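Local coordinates for fucolectin-related protein (Streptococcus pneumoniae, PDB 2WMF), which probably hydrolyses host blood-group carbohydrate antigens, acting as the catalytic module of a family 98 glycoside hydrolase, at residues F186-M191 with R345-N350; D218-D223 with G351-L356; I225-W230 with D236-S241; V338-E343 with E384-I389. One frame throughout, in Å; residues are numbered along the deposited sequence.

Contact 1 of 4, residues F186-M191 with R345-N350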
loop_
_atom_site.group_PDB
_atom_site.type_symbol
_atom_site.label_atom_id
_atom_site.label_comp_id
_atom_site.label_asym_id
_atom_site.label_seq_id
_atom_site.Cartn_x
_atom_site.Cartn_y
_atom_site.Cartn_z
ATOM N N PHE A 186 12.047 1.748 15.026
ATOM C CA PHE A 186 11.324 0.539 15.368
ATOM C C PHE A 186 11.871 -0.637 14.542
ATOM O O PHE A 186 12.259 -1.680 15.062
ATOM C CB PHE A 186 9.801 0.711 15.164
ATOM C CG PHE A 186 9.033 -0.525 15.516
ATOM C CD1 PHE A 186 8.589 -0.743 16.802
ATOM C CD2 PHE A 186 8.839 -1.518 14.565
ATOM C CE1 PHE A 186 7.948 -1.909 17.175
ATOM C CE2 PHE A 186 8.181 -2.726 14.920
ATOM C CZ PHE A 186 7.757 -2.924 16.248
ATOM N N TRP A 187 11.861 -0.477 13.228
ATOM C CA TRP A 187 12.354 -1.541 12.371
ATOM C C TRP A 187 13.850 -1.786 12.591
ATOM O O TRP A 187 14.323 -2.956 12.485
ATOM C CB TRP A 187 12.020 -1.267 10.886
ATOM C CG TRP A 187 10.613 -1.578 10.541
ATOM C CD1 TRP A 187 9.677 -0.717 10.066
ATOM C CD2 TRP A 187 9.971 -2.868 10.577
ATOM N NE1 TRP A 187 8.491 -1.368 9.839
ATOM C CE2 TRP A 187 8.638 -2.688 10.161
ATOM C CE3 TRP A 187 10.388 -4.151 10.952
ATOM C CZ2 TRP A 187 7.713 -3.752 10.075
ATOM C CZ3 TRP A 187 9.465 -5.195 10.921
ATOM C CH2 TRP A 187 8.148 -4.996 10.466
ATOM N N GLU A 188 14.610 -0.738 12.872
ATOM C CA GLU A 188 16.031 -0.922 13.212
ATOM C C GLU A 188 16.143 -1.854 14.442
ATOM O O GLU A 188 16.974 -2.779 14.514
ATOM C CB GLU A 188 16.705 0.430 13.470
ATOM C CG GLU A 188 16.983 1.221 12.249
ATOM C CD GLU A 188 17.352 2.675 12.494
ATOM O OE1 GLU A 188 17.524 3.097 13.689
ATOM O OE2 GLU A 188 17.525 3.385 11.472
ATOM N N THR A 189 15.258 -1.638 15.399
ATOM C CA THR A 189 15.296 -2.369 16.655
ATOM C C THR A 189 14.901 -3.821 16.464
ATOM O O THR A 189 15.561 -4.745 16.994
ATOM C CB THR A 189 14.404 -1.645 17.725
ATOM O OG1 THR A 189 14.947 -0.346 17.969
ATOM C CG2 THR A 189 14.412 -2.389 19.027
ATOM N N ILE A 190 13.876 -4.043 15.653
ATOM C CA ILE A 190 13.423 -5.434 15.405
ATOM C C ILE A 190 14.542 -6.288 14.815
ATOM O O ILE A 190 14.771 -7.398 15.288
ATOM C CB ILE A 190 12.154 -5.482 14.482
ATOM C CG1 ILE A 190 10.999 -4.756 15.191
ATOM C CG2 ILE A 190 11.808 -6.900 14.020
ATOM C CD1 ILE A 190 10.745 -5.139 16.569
ATOM N N MET A 191 15.205 -5.798 13.781
ATOM C CA MET A 191 16.216 -6.602 13.084
ATOM C C MET A 191 17.578 -6.640 13.805
ATOM O O MET A 191 18.437 -7.456 13.482
ATOM C CB MET A 191 16.304 -6.234 11.593
ATOM C CG MET A 191 16.870 -7.313 10.668
ATOM S SD MET A 191 15.910 -8.843 10.670
ATOM C CE MET A 191 14.504 -8.424 9.590
ATOM N N ARG A 345 22.677 5.609 11.940
ATOM C CA ARG A 345 21.427 5.067 11.411
ATOM C C ARG A 345 20.539 6.148 10.815
ATOM O O ARG A 345 20.590 7.323 11.206
ATOM C CB ARG A 345 20.663 4.288 12.483
ATOM C CG ARG A 345 21.469 3.130 13.046
ATOM C CD ARG A 345 21.142 2.748 14.474
ATOM N NE ARG A 345 22.153 1.796 14.916
ATOM C CZ ARG A 345 23.390 2.108 15.314
ATOM N NH1 ARG A 345 23.768 3.382 15.422
ATOM N NH2 ARG A 345 24.264 1.147 15.572
ATOM N N ILE A 346 19.733 5.741 9.845
ATOM C CA ILE A 346 18.814 6.671 9.175
ATOM C C ILE A 346 17.828 7.312 10.192
ATOM O O ILE A 346 17.367 8.452 9.995
ATOM C CB ILE A 346 18.072 5.983 7.988
ATOM C CG1 ILE A 346 17.434 7.049 7.089
ATOM C CG2 ILE A 346 17.020 4.934 8.464
ATOM C CD1 ILE A 346 18.431 7.890 6.362
ATOM N N SER A 347 17.548 6.615 11.299
ATOM C CA SER A 347 16.697 7.204 12.393
ATOM C C SER A 347 17.293 8.463 13.005
ATOM O O SER A 347 16.585 9.224 13.678
ATOM C CB SER A 347 16.462 6.180 13.515
ATOM O OG SER A 347 17.678 5.649 13.965
ATOM N N SER A 348 18.597 8.659 12.821
ATOM C CA SER A 348 19.267 9.877 13.300
ATOM C C SER A 348 19.478 10.946 12.213
ATOM O O SER A 348 20.165 11.946 12.476
ATOM C CB SER A 348 20.599 9.524 13.936
ATOM O OG SER A 348 21.505 9.195 12.908
ATOM N N LEU A 349 18.958 10.731 11.010
ATOM C CA LEU A 349 19.030 11.717 9.912
ATOM C C LEU A 349 17.626 12.181 9.488
ATOM O O LEU A 349 17.097 11.842 8.420
ATOM C CB LEU A 349 19.747 11.097 8.714
ATOM C CG LEU A 349 21.240 10.879 8.848
ATOM C CD1 LEU A 349 21.725 10.232 7.557
ATOM C CD2 LEU A 349 21.983 12.209 9.135
ATOM N N ASN A 350 16.977 12.941 10.344
ATOM C CA ASN A 350 15.578 13.298 10.070
ATOM C C ASN A 350 15.272 14.371 8.977
ATOM O O ASN A 350 14.123 14.381 8.461
ATOM C CB ASN A 350 14.986 13.918 11.366
ATOM C CG ASN A 350 14.832 12.909 12.535
ATOM O OD1 ASN A 350 15.256 11.752 12.451
ATOM N ND2 ASN A 350 14.211 13.375 13.647
#
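The carboxylate of Glu188 reaches out from its helix to the short 3-10 turn at 346-348, where it meets Ser347 with both oxygens. Ser347 OG donates to Glu188 OE1 over 2.6 Å, on the syn lone pair of that oxygen. Ser347 N donates to Glu188 OE2 over 3.2 Å. This second donor also comes from the syn side, 16° out of the carboxylate plane. One residue therefore bridges both oxygens, with its hydroxyl on one and its amide on the other. The Glu188 chain is extended beyond CG (chi2 167°), which carries the acid to the turn. In Ser347, OG sits between the backbone N and carbonyl carbon (chi1 53°), facing the acid.

Carbon atoms pack around the same group. Arg345 CB lies 3.4 Å from Glu188 OE2. Ile346 CG2, its branch methyl, lies 3.4 Å from Glu188 OE2. The guanidinium of Arg345 turns elsewhere, to a salt bridge with Glu379. Asn341 ND2 gives Glu188 OE2 a further hydrogen bond, so two N-H groups grip this oxygen. Three donors, one of them on Asn341, would favour the anion.

Glu188 stands on helix 184-192 of the barrel, beside helix 219-231, whose Ile225 touches Ile346. The turn belongs to the long loop between strands 337-340 and 376-377.

Contact 2 of 4, residues D218-D223 with G351-L356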
loop_
_atom_site.group_PDB
_atom_site.type_symbol
_atom_site.label_atom_id
_atom_site.label_comp_id
_atom_site.label_asym_id
_atom_site.label_seq_id
_atom_site.Cartn_x
_atom_site.Cartn_y
_atom_site.Cartn_z
ATOM N N ASP A 218 7.891 9.140 9.466
ATOM C CA ASP A 218 8.847 8.209 8.912
ATOM C C ASP A 218 8.351 7.450 7.705
ATOM O O ASP A 218 8.804 6.323 7.468
ATOM C CB ASP A 218 9.308 7.185 9.975
ATOM C CG ASP A 218 10.203 7.787 11.031
ATOM O OD1 ASP A 218 10.550 8.994 10.951
ATOM O OD2 ASP A 218 10.590 7.047 11.970
ATOM N N ASP A 219 7.467 8.034 6.882
ATOM C CA ASP A 219 6.929 7.264 5.738
ATOM C C ASP A 219 8.010 6.854 4.711
ATOM O O ASP A 219 8.000 5.717 4.202
ATOM C CB ASP A 219 5.773 7.995 5.042
ATOM C CG ASP A 219 4.475 7.967 5.859
ATOM O OD1 ASP A 219 4.448 7.365 6.956
ATOM O OD2 ASP A 219 3.459 8.508 5.360
ATOM N N ALA A 220 8.921 7.781 4.392
ATOM C CA ALA A 220 9.969 7.525 3.375
ATOM C C ALA A 220 11.017 6.552 3.984
ATOM O O ALA A 220 11.401 5.512 3.359
ATOM C CB ALA A 220 10.616 8.845 2.903
ATOM N N GLY A 221 11.450 6.828 5.209
ATOM C CA GLY A 221 12.413 5.965 5.856
ATOM C C GLY A 221 11.907 4.534 6.022
ATOM O O GLY A 221 12.678 3.569 5.913
ATOM N N THR A 222 10.613 4.391 6.304
ATOM C CA THR A 222 10.057 3.081 6.562
ATOM C C THR A 222 10.045 2.283 5.253
ATOM O O THR A 222 10.398 1.099 5.238
ATOM C CB THR A 222 8.656 3.120 7.234
ATOM O OG1 THR A 222 8.750 3.750 8.531
ATOM C CG2 THR A 222 8.037 1.689 7.413
ATOM N N ASP A 223 9.598 2.908 4.177
ATOM C CA ASP A 223 9.656 2.276 2.850
ATOM C C ASP A 223 11.084 1.828 2.522
ATOM O O ASP A 223 11.284 0.742 1.938
ATOM C CB ASP A 223 9.160 3.196 1.772
ATOM C CG ASP A 223 7.629 3.275 1.671
ATOM O OD1 ASP A 223 6.928 2.495 2.315
ATOM O OD2 ASP A 223 7.134 4.117 0.868
ATOM N N GLY A 351 16.235 15.087 8.405
ATOM C CA GLY A 351 16.095 15.479 6.972
ATOM C C GLY A 351 16.581 14.806 5.726
ATOM O O GLY A 351 16.698 15.476 4.677
ATOM N N PHE A 352 16.842 13.510 5.794
ATOM C CA PHE A 352 17.500 12.861 4.680
ATOM C C PHE A 352 16.728 13.027 3.367
ATOM O O PHE A 352 17.343 13.204 2.327
ATOM C CB PHE A 352 17.743 11.370 4.964
ATOM C CG PHE A 352 18.518 10.670 3.871
ATOM C CD1 PHE A 352 19.919 10.822 3.752
ATOM C CD2 PHE A 352 17.865 9.884 2.951
ATOM C CE1 PHE A 352 20.609 10.170 2.738
ATOM C CE2 PHE A 352 18.543 9.252 1.942
ATOM C CZ PHE A 352 19.919 9.371 1.829
ATOM N N TYR A 353 15.399 12.867 3.403
ATOM C CA TYR A 353 14.653 12.799 2.156
ATOM C C TYR A 353 14.285 14.184 1.585
ATOM O O TYR A 353 13.850 14.307 0.422
ATOM C CB TYR A 353 13.407 11.931 2.345
ATOM C CG TYR A 353 13.787 10.502 2.702
ATOM C CD1 TYR A 353 14.104 9.586 1.704
ATOM C CD2 TYR A 353 13.874 10.078 4.020
ATOM C CE1 TYR A 353 14.466 8.284 2.012
ATOM C CE2 TYR A 353 14.263 8.775 4.339
ATOM C CZ TYR A 353 14.576 7.896 3.336
ATOM O OH TYR A 353 14.917 6.610 3.664
ATOM N N GLN A 354 14.518 15.224 2.374
ATOM C CA GLN A 354 14.310 16.622 1.895
ATOM C C GLN A 354 15.245 16.921 0.728
ATOM O O GLN A 354 16.416 16.490 0.699
ATOM C CB GLN A 354 14.599 17.578 3.026
ATOM C CG GLN A 354 13.697 17.419 4.199
ATOM C CD GLN A 354 12.392 18.142 4.039
ATOM O OE1 GLN A 354 12.203 18.932 3.105
ATOM N NE2 GLN A 354 11.477 17.898 4.972
ATOM N N GLY A 355 14.746 17.625 -0.272
ATOM C CA GLY A 355 15.533 17.847 -1.475
ATOM C C GLY A 355 15.703 16.720 -2.436
ATOM O O GLY A 355 16.157 16.929 -3.555
ATOM N N LEU A 356 15.337 15.510 -2.007
ATOM C CA LEU A 356 15.422 14.333 -2.854
ATOM C C LEU A 356 14.060 13.959 -3.323
ATOM O O LEU A 356 13.711 14.190 -4.493
ATOM C CB LEU A 356 16.105 13.125 -2.135
ATOM C CG LEU A 356 17.577 13.272 -1.884
ATOM C CD1 LEU A 356 18.051 12.157 -0.919
ATOM C CD2 LEU A 356 18.324 13.328 -3.242
#
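From Gly351 the chain makes a type I beta turn that sets Tyr353 against Ala220 and Gly221 of the helix. Phe352 comes next, and its CD2 lies over the centre of one face of the Tyr353 ring. Its carbonyl O is hydrogen-bonded to Lys406 NZ. At Tyr353 the first torsion (chi1 -62°) turns the ring to the helix. Ala220 CB takes the face opposite Phe352, so the phenol is held between the two. The methyl makes a CH-pi contact: Ala220 CB is 3.6 Å from the Tyr353 ring centroid and 11° off its normal, almost straight above it. Its nearest ring atom is Tyr353 CG, at 3.6 Å.

Toward the far end of the ring, Gly221 takes over. Gly221 CA comes within 3.4 Å of Tyr353 OH, and Gly221 N is 3.5 Å from Tyr353 CE2, approaching obliquely. The hydroxyl itself is hydrogen-bonded to Ser224 OG, one turn further along the helix. Gln354 N then closes the turn on Gly351 O, and Gln354 O is a second hydrogen-bond partner of Lys406 NZ. Leu356 packs on helix 406-413.

The loop thus docks an aromatic residue on the first turn of helix 219-231, a helix of the outer layer of a (beta/alpha)8 barrel.

Contact 3 of 4, residues I225-W230 with D236-S241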
loop_
_atom_site.group_PDB
_atom_site.type_symbol
_atom_site.label_atom_id
_atom_site.label_comp_id
_atom_site.label_asym_id
_atom_site.label_seq_id
_atom_site.Cartn_x
_atom_site.Cartn_y
_atom_site.Cartn_z
ATOM N N ILE A 225 13.685 1.122 4.562
ATOM C CA ILE A 225 14.180 0.066 5.443
ATOM C C ILE A 225 13.465 -1.254 5.165
ATOM O O ILE A 225 14.087 -2.319 5.105
ATOM C CB ILE A 225 13.981 0.464 6.945
ATOM C CG1 ILE A 225 14.908 1.598 7.317
ATOM C CG2 ILE A 225 14.217 -0.722 7.879
ATOM C CD1 ILE A 225 14.595 2.192 8.729
ATOM N N VAL A 226 12.147 -1.196 5.040
ATOM C CA VAL A 226 11.362 -2.425 4.844
ATOM C C VAL A 226 11.693 -3.040 3.471
ATOM O O VAL A 226 11.946 -4.260 3.372
ATOM C CB VAL A 226 9.872 -2.231 5.115
ATOM C CG1 VAL A 226 9.035 -3.479 4.689
ATOM C CG2 VAL A 226 9.629 -1.830 6.629
ATOM N N SER A 227 11.682 -2.234 2.417
ATOM C CA SER A 227 12.072 -2.764 1.115
ATOM C C SER A 227 13.571 -3.176 1.159
ATOM O O SER A 227 13.991 -4.179 0.536
ATOM C CB SER A 227 11.750 -1.792 -0.021
ATOM O OG SER A 227 12.633 -0.710 -0.113
ATOM N N GLY A 228 14.377 -2.494 1.949
ATOM C CA GLY A 228 15.790 -2.863 2.141
ATOM C C GLY A 228 15.949 -4.264 2.749
ATOM O O GLY A 228 16.859 -5.017 2.362
ATOM N N PHE A 229 15.067 -4.639 3.673
ATOM C CA PHE A 229 15.071 -6.024 4.249
ATOM C C PHE A 229 14.859 -7.080 3.153
ATOM O O PHE A 229 15.518 -8.116 3.128
ATOM C CB PHE A 229 13.965 -6.193 5.295
ATOM C CG PHE A 229 14.160 -5.418 6.599
ATOM C CD1 PHE A 229 15.401 -5.197 7.157
ATOM C CD2 PHE A 229 13.041 -4.983 7.281
ATOM C CE1 PHE A 229 15.505 -4.556 8.378
ATOM C CE2 PHE A 229 13.139 -4.346 8.473
ATOM C CZ PHE A 229 14.349 -4.106 9.025
ATOM N N TRP A 230 13.940 -6.801 2.251
ATOM C CA TRP A 230 13.616 -7.682 1.118
ATOM C C TRP A 230 14.855 -7.776 0.221
ATOM O O TRP A 230 15.274 -8.862 -0.152
ATOM C CB TRP A 230 12.422 -7.096 0.363
ATOM C CG TRP A 230 12.092 -7.747 -0.935
ATOM C CD1 TRP A 230 11.736 -9.066 -1.142
ATOM C CD2 TRP A 230 12.089 -7.116 -2.218
ATOM N NE1 TRP A 230 11.522 -9.273 -2.505
ATOM C CE2 TRP A 230 11.699 -8.074 -3.159
ATOM C CE3 TRP A 230 12.318 -5.793 -2.648
ATOM C CZ2 TRP A 230 11.560 -7.759 -4.512
ATOM C CZ3 TRP A 230 12.199 -5.500 -3.990
ATOM C CH2 TRP A 230 11.809 -6.467 -4.899
ATOM N N ASP A 236 11.090 -12.704 1.817
ATOM C CA ASP A 236 10.966 -12.891 0.352
ATOM C C ASP A 236 9.968 -11.940 -0.312
ATOM O O ASP A 236 9.882 -11.861 -1.549
ATOM C CB ASP A 236 10.627 -14.345 0.018
ATOM C CG ASP A 236 11.848 -15.256 -0.011
ATOM O OD1 ASP A 236 12.879 -14.873 0.566
ATOM O OD2 ASP A 236 11.734 -16.366 -0.614
ATOM N N ASN A 237 9.169 -11.288 0.523
ATOM C CA ASN A 237 8.161 -10.334 0.067
ATOM C C ASN A 237 8.065 -9.223 1.088
ATOM O O ASN A 237 8.289 -9.440 2.292
ATOM C CB ASN A 237 6.786 -11.021 -0.068
ATOM C CG ASN A 237 6.773 -12.039 -1.185
ATOM O OD1 ASN A 237 6.659 -11.673 -2.361
ATOM N ND2 ASN A 237 6.921 -13.350 -0.833
ATOM N N TRP A 238 7.756 -8.034 0.599
ATOM C CA TRP A 238 7.371 -6.930 1.483
ATOM C C TRP A 238 6.054 -6.310 1.019
ATOM O O TRP A 238 5.619 -6.503 -0.129
ATOM C CB TRP A 238 8.469 -5.855 1.603
ATOM C CG TRP A 238 8.663 -4.918 0.433
ATOM C CD1 TRP A 238 9.365 -5.156 -0.710
ATOM C CD2 TRP A 238 8.239 -3.547 0.357
ATOM N NE1 TRP A 238 9.384 -4.028 -1.508
ATOM C CE2 TRP A 238 8.657 -3.040 -0.886
ATOM C CE3 TRP A 238 7.522 -2.710 1.212
ATOM C CZ2 TRP A 238 8.421 -1.717 -1.277
ATOM C CZ3 TRP A 238 7.265 -1.419 0.799
ATOM C CH2 TRP A 238 7.723 -0.929 -0.430
ATOM N N GLY A 239 5.482 -5.468 1.871
ATOM C CA GLY A 239 4.314 -4.721 1.457
ATOM C C GLY A 239 3.877 -3.689 2.468
ATOM O O GLY A 239 4.729 -3.089 3.142
ATOM N N SER A 240 2.560 -3.482 2.539
ATOM C CA SER A 240 1.973 -2.379 3.300
ATOM C C SER A 240 0.620 -2.685 3.855
ATOM O O SER A 240 -0.166 -3.429 3.255
ATOM C CB SER A 240 1.799 -1.164 2.353
ATOM O OG SER A 240 1.122 -1.556 1.137
ATOM N N SER A 241 0.335 -2.057 5.010
ATOM C CA SER A 241 -1.038 -1.802 5.430
ATOM C C SER A 241 -1.252 -0.312 5.208
ATOM O O SER A 241 -0.665 0.520 5.887
ATOM C CB SER A 241 -1.285 -2.105 6.903
ATOM O OG SER A 241 -2.555 -1.617 7.298
#
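Ring contacts dominate here, and Trp238 is at their centre. Ser227 CB lies over one face of its indole as a CH-pi contact, 3.8 Å from the centroid of the five-membered ring. The closest atom pair is Ser227 CB with Trp238 CE2, at 3.4 Å. Trp230 meets Trp238 obliquely, with planes at 48°. There Trp238 CD1 comes 3.6 Å from Trp230 CE3. A chi1 of 171° in Trp230 swings its indole toward the strand.

Aliphatic packing is lighter. Val226 CG1 rests 3.9 Å from Trp238 CE3, on the six-membered ring.

Few polar atoms take part. Asp236 O sits at the edge of the Trp230 indole, near its plane and 3.2 Å from Trp230 NE1. Trp238 NE1 is hydrogen-bonded to Gly285 O, and Ser227 OG to Asp223 O within its own helix.

Helix 225-230 runs nearly antiparallel to strand 237-241, at 162°, with axes 7.8 Å apart. They are the last two elements of a beta-alpha-beta unit of the barrel that starts with strand 207-212. The helix-strand interface is thus made mostly of apolar and aromatic surface, and the buried indole N-H of Trp238 and the Ser227 hydroxyl find their partners outside it.

Contact 4 of 4, residues V338-E343 with E384-I389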
loop_
_atom_site.group_PDB
_atom_site.type_symbol
_atom_site.label_atom_id
_atom_site.label_comp_id
_atom_site.label_asym_id
_atom_site.label_seq_id
_atom_site.Cartn_x
_atom_site.Cartn_y
_atom_site.Cartn_z
ATOM N N VAL A 338 22.893 3.023 -2.156
ATOM C CA VAL A 338 22.153 2.612 -0.971
ATOM C C VAL A 338 22.689 3.363 0.220
ATOM O O VAL A 338 23.835 3.852 0.204
ATOM C CB VAL A 338 22.237 1.074 -0.687
ATOM C CG1 VAL A 338 21.734 0.301 -1.864
ATOM C CG2 VAL A 338 23.665 0.612 -0.296
ATOM N N PHE A 339 21.857 3.493 1.243
ATOM C CA PHE A 339 22.303 4.027 2.521
ATOM C C PHE A 339 22.398 2.858 3.493
ATOM O O PHE A 339 21.387 2.182 3.771
ATOM C CB PHE A 339 21.358 5.081 3.063
ATOM C CG PHE A 339 21.851 5.719 4.351
ATOM C CD1 PHE A 339 22.614 6.885 4.328
ATOM C CD2 PHE A 339 21.614 5.113 5.567
ATOM C CE1 PHE A 339 23.086 7.444 5.493
ATOM C CE2 PHE A 339 22.102 5.653 6.744
ATOM C CZ PHE A 339 22.834 6.817 6.704
ATOM N N TRP A 340 23.605 2.638 4.007
ATOM C CA TRP A 340 23.880 1.616 5.019
ATOM C C TRP A 340 23.954 2.230 6.406
ATOM O O TRP A 340 24.683 3.226 6.619
ATOM C CB TRP A 340 25.222 0.929 4.727
ATOM C CG TRP A 340 25.565 -0.199 5.663
ATOM C CD1 TRP A 340 24.744 -1.192 6.089
ATOM C CD2 TRP A 340 26.853 -0.479 6.205
ATOM N NE1 TRP A 340 25.431 -2.069 6.902
ATOM C CE2 TRP A 340 26.731 -1.643 6.997
ATOM C CE3 TRP A 340 28.087 0.184 6.160
ATOM C CZ2 TRP A 340 27.806 -2.182 7.706
ATOM C CZ3 TRP A 340 29.170 -0.365 6.880
ATOM C CH2 TRP A 340 29.001 -1.522 7.653
ATOM N N ASN A 341 23.190 1.626 7.302
ATOM C CA ASN A 341 23.088 2.045 8.703
ATOM C C ASN A 341 24.309 1.673 9.528
ATOM O O ASN A 341 24.299 1.866 10.739
ATOM C CB ASN A 341 21.881 1.414 9.392
ATOM C CG ASN A 341 20.621 2.220 9.291
ATOM O OD1 ASN A 341 20.570 3.288 8.672
ATOM N ND2 ASN A 341 19.591 1.716 9.955
ATOM N N GLY A 342 25.377 1.180 8.915
ATOM C CA GLY A 342 26.557 0.683 9.668
ATOM C C GLY A 342 27.455 1.692 10.366
ATOM O O GLY A 342 28.236 1.281 11.222
ATOM N N GLU A 343 27.381 2.970 10.006
ATOM C CA GLU A 343 28.193 4.042 10.640
ATOM C C GLU A 343 27.276 5.182 11.112
ATOM O O GLU A 343 27.598 6.372 10.938
ATOM C CB GLU A 343 29.293 4.564 9.690
ATOM C CG GLU A 343 30.189 3.462 9.190
ATOM C CD GLU A 343 31.167 3.830 8.085
ATOM O OE1 GLU A 343 31.328 5.010 7.690
ATOM O OE2 GLU A 343 31.766 2.850 7.579
ATOM N N GLU A 384 30.598 -6.010 3.113
ATOM C CA GLU A 384 30.995 -6.965 2.076
ATOM C C GLU A 384 29.782 -7.596 1.412
ATOM O O GLU A 384 29.763 -7.820 0.186
ATOM C CB GLU A 384 31.852 -8.087 2.669
ATOM C CG GLU A 384 33.309 -8.024 2.303
ATOM C CD GLU A 384 34.170 -7.045 3.125
ATOM O OE1 GLU A 384 35.265 -6.669 2.605
ATOM O OE2 GLU A 384 33.809 -6.676 4.279
ATOM N N LYS A 385 28.762 -7.886 2.219
ATOM C CA LYS A 385 27.503 -8.436 1.706
ATOM C C LYS A 385 26.765 -7.436 0.796
ATOM O O LYS A 385 26.225 -7.794 -0.263
ATOM C CB LYS A 385 26.602 -8.880 2.854
ATOM C CG LYS A 385 25.360 -9.663 2.421
ATOM C CD LYS A 385 25.717 -10.870 1.531
ATOM C CE LYS A 385 24.521 -11.727 1.198
ATOM N NZ LYS A 385 24.856 -12.533 -0.071
ATOM N N ILE A 386 26.781 -6.166 1.187
ATOM C CA ILE A 386 26.175 -5.123 0.347
ATOM C C ILE A 386 26.841 -5.064 -1.023
ATOM O O ILE A 386 26.172 -4.971 -2.064
ATOM C CB ILE A 386 26.209 -3.742 1.042
ATOM C CG1 ILE A 386 25.440 -3.809 2.360
ATOM C CG2 ILE A 386 25.644 -2.647 0.105
ATOM C CD1 ILE A 386 25.519 -2.505 3.213
ATOM N N SER A 387 28.175 -5.104 -1.004
ATOM C CA SER A 387 28.981 -5.047 -2.214
ATOM C C SER A 387 28.635 -6.242 -3.100
ATOM O O SER A 387 28.578 -6.132 -4.318
ATOM C CB SER A 387 30.476 -5.055 -1.855
ATOM O OG SER A 387 30.873 -3.891 -1.145
ATOM N N SER A 388 28.364 -7.376 -2.472
ATOM C CA SER A 388 27.946 -8.587 -3.160
ATOM C C SER A 388 26.568 -8.492 -3.804
ATOM O O SER A 388 26.359 -8.944 -4.937
ATOM C CB SER A 388 27.963 -9.763 -2.176
ATOM O OG SER A 388 27.627 -10.941 -2.839
ATOM N N ILE A 389 25.622 -7.876 -3.089
ATOM C CA ILE A 389 24.249 -7.749 -3.582
ATOM C C ILE A 389 24.152 -6.629 -4.658
ATOM O O ILE A 389 23.461 -6.799 -5.653
ATOM C CB ILE A 389 23.285 -7.415 -2.428
ATOM C CG1 ILE A 389 23.200 -8.573 -1.419
ATOM C CG2 ILE A 389 21.881 -7.133 -2.947
ATOM C CD1 ILE A 389 22.639 -8.165 -0.033
#
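A beta-alpha-beta crossover frames this contact. Strands 376-377 and 394-396 flank strand 337-340 in a small parallel sheet, and helix 383-389, which connects the two outer strands, passes over the middle one. Ile386 is the residue the helix sends down to that strand, and its two branches divide the work.

The longer branch goes to Trp340. Ile386 CD1 stands over one face of the indole as a CH-pi contact, 3.5 Å from the centroid of the five-membered ring and 22° off its normal. It is offset toward the rim, so Trp340 CD1 is its nearest atom, at 3.3 Å, and Trp340 CG follows at 3.4 Å. This is tight packing. The extended end of the isoleucine (chi2 175°) pushes the methyl this far. With chi1 at -177° the indole of Trp340 points away from its own amide N and stands beside the strand with its face toward the helix. On the opposite face, Gly342 CA lies 3.4 Å above the plane, over the centre. The chain turns back after the strand to place it there.

The short branch goes to Val338. Ile386 CG2 and Val338 CG2 meet methyl to methyl at 3.8 Å, the two side chains sliding past each other in opposite directions. Ile377 and Ile395 of the flanking strands also touch Ile386.

No hydrogen bond crosses between the two segments. The indole N-H of Trp340 makes weak hydrogen bonds to Ile381 O and His378 O instead. Shape and apolar packing therefore hold the helix here, with the indole fixed between a methyl and a glycine.

How the contacts relate
Contacts 2, 3 and 4 are buried, contact 1 only partly. Contact 3 is the deepest, its centre about 11 Å from the centre of the chain, and is aromatic packing within the barrel. Contact 4, its centre about 26 Å from that of the chain, is also apolar but packs a helix on a separate small sheet. Contacts 1 and 2 tie the two family regions together through the loop between strands 337-340 and 376-377, contact 1 with a carboxylate, contact 2 with a methyl on a ring. Helix 219-231 serves contacts 2 and 3. Asn341 links contacts 1 and 4 by bonding Glu188 and Ile346, and Ile346 packs on Phe352 of contact 2. Contacts 3 and 4 do not touch.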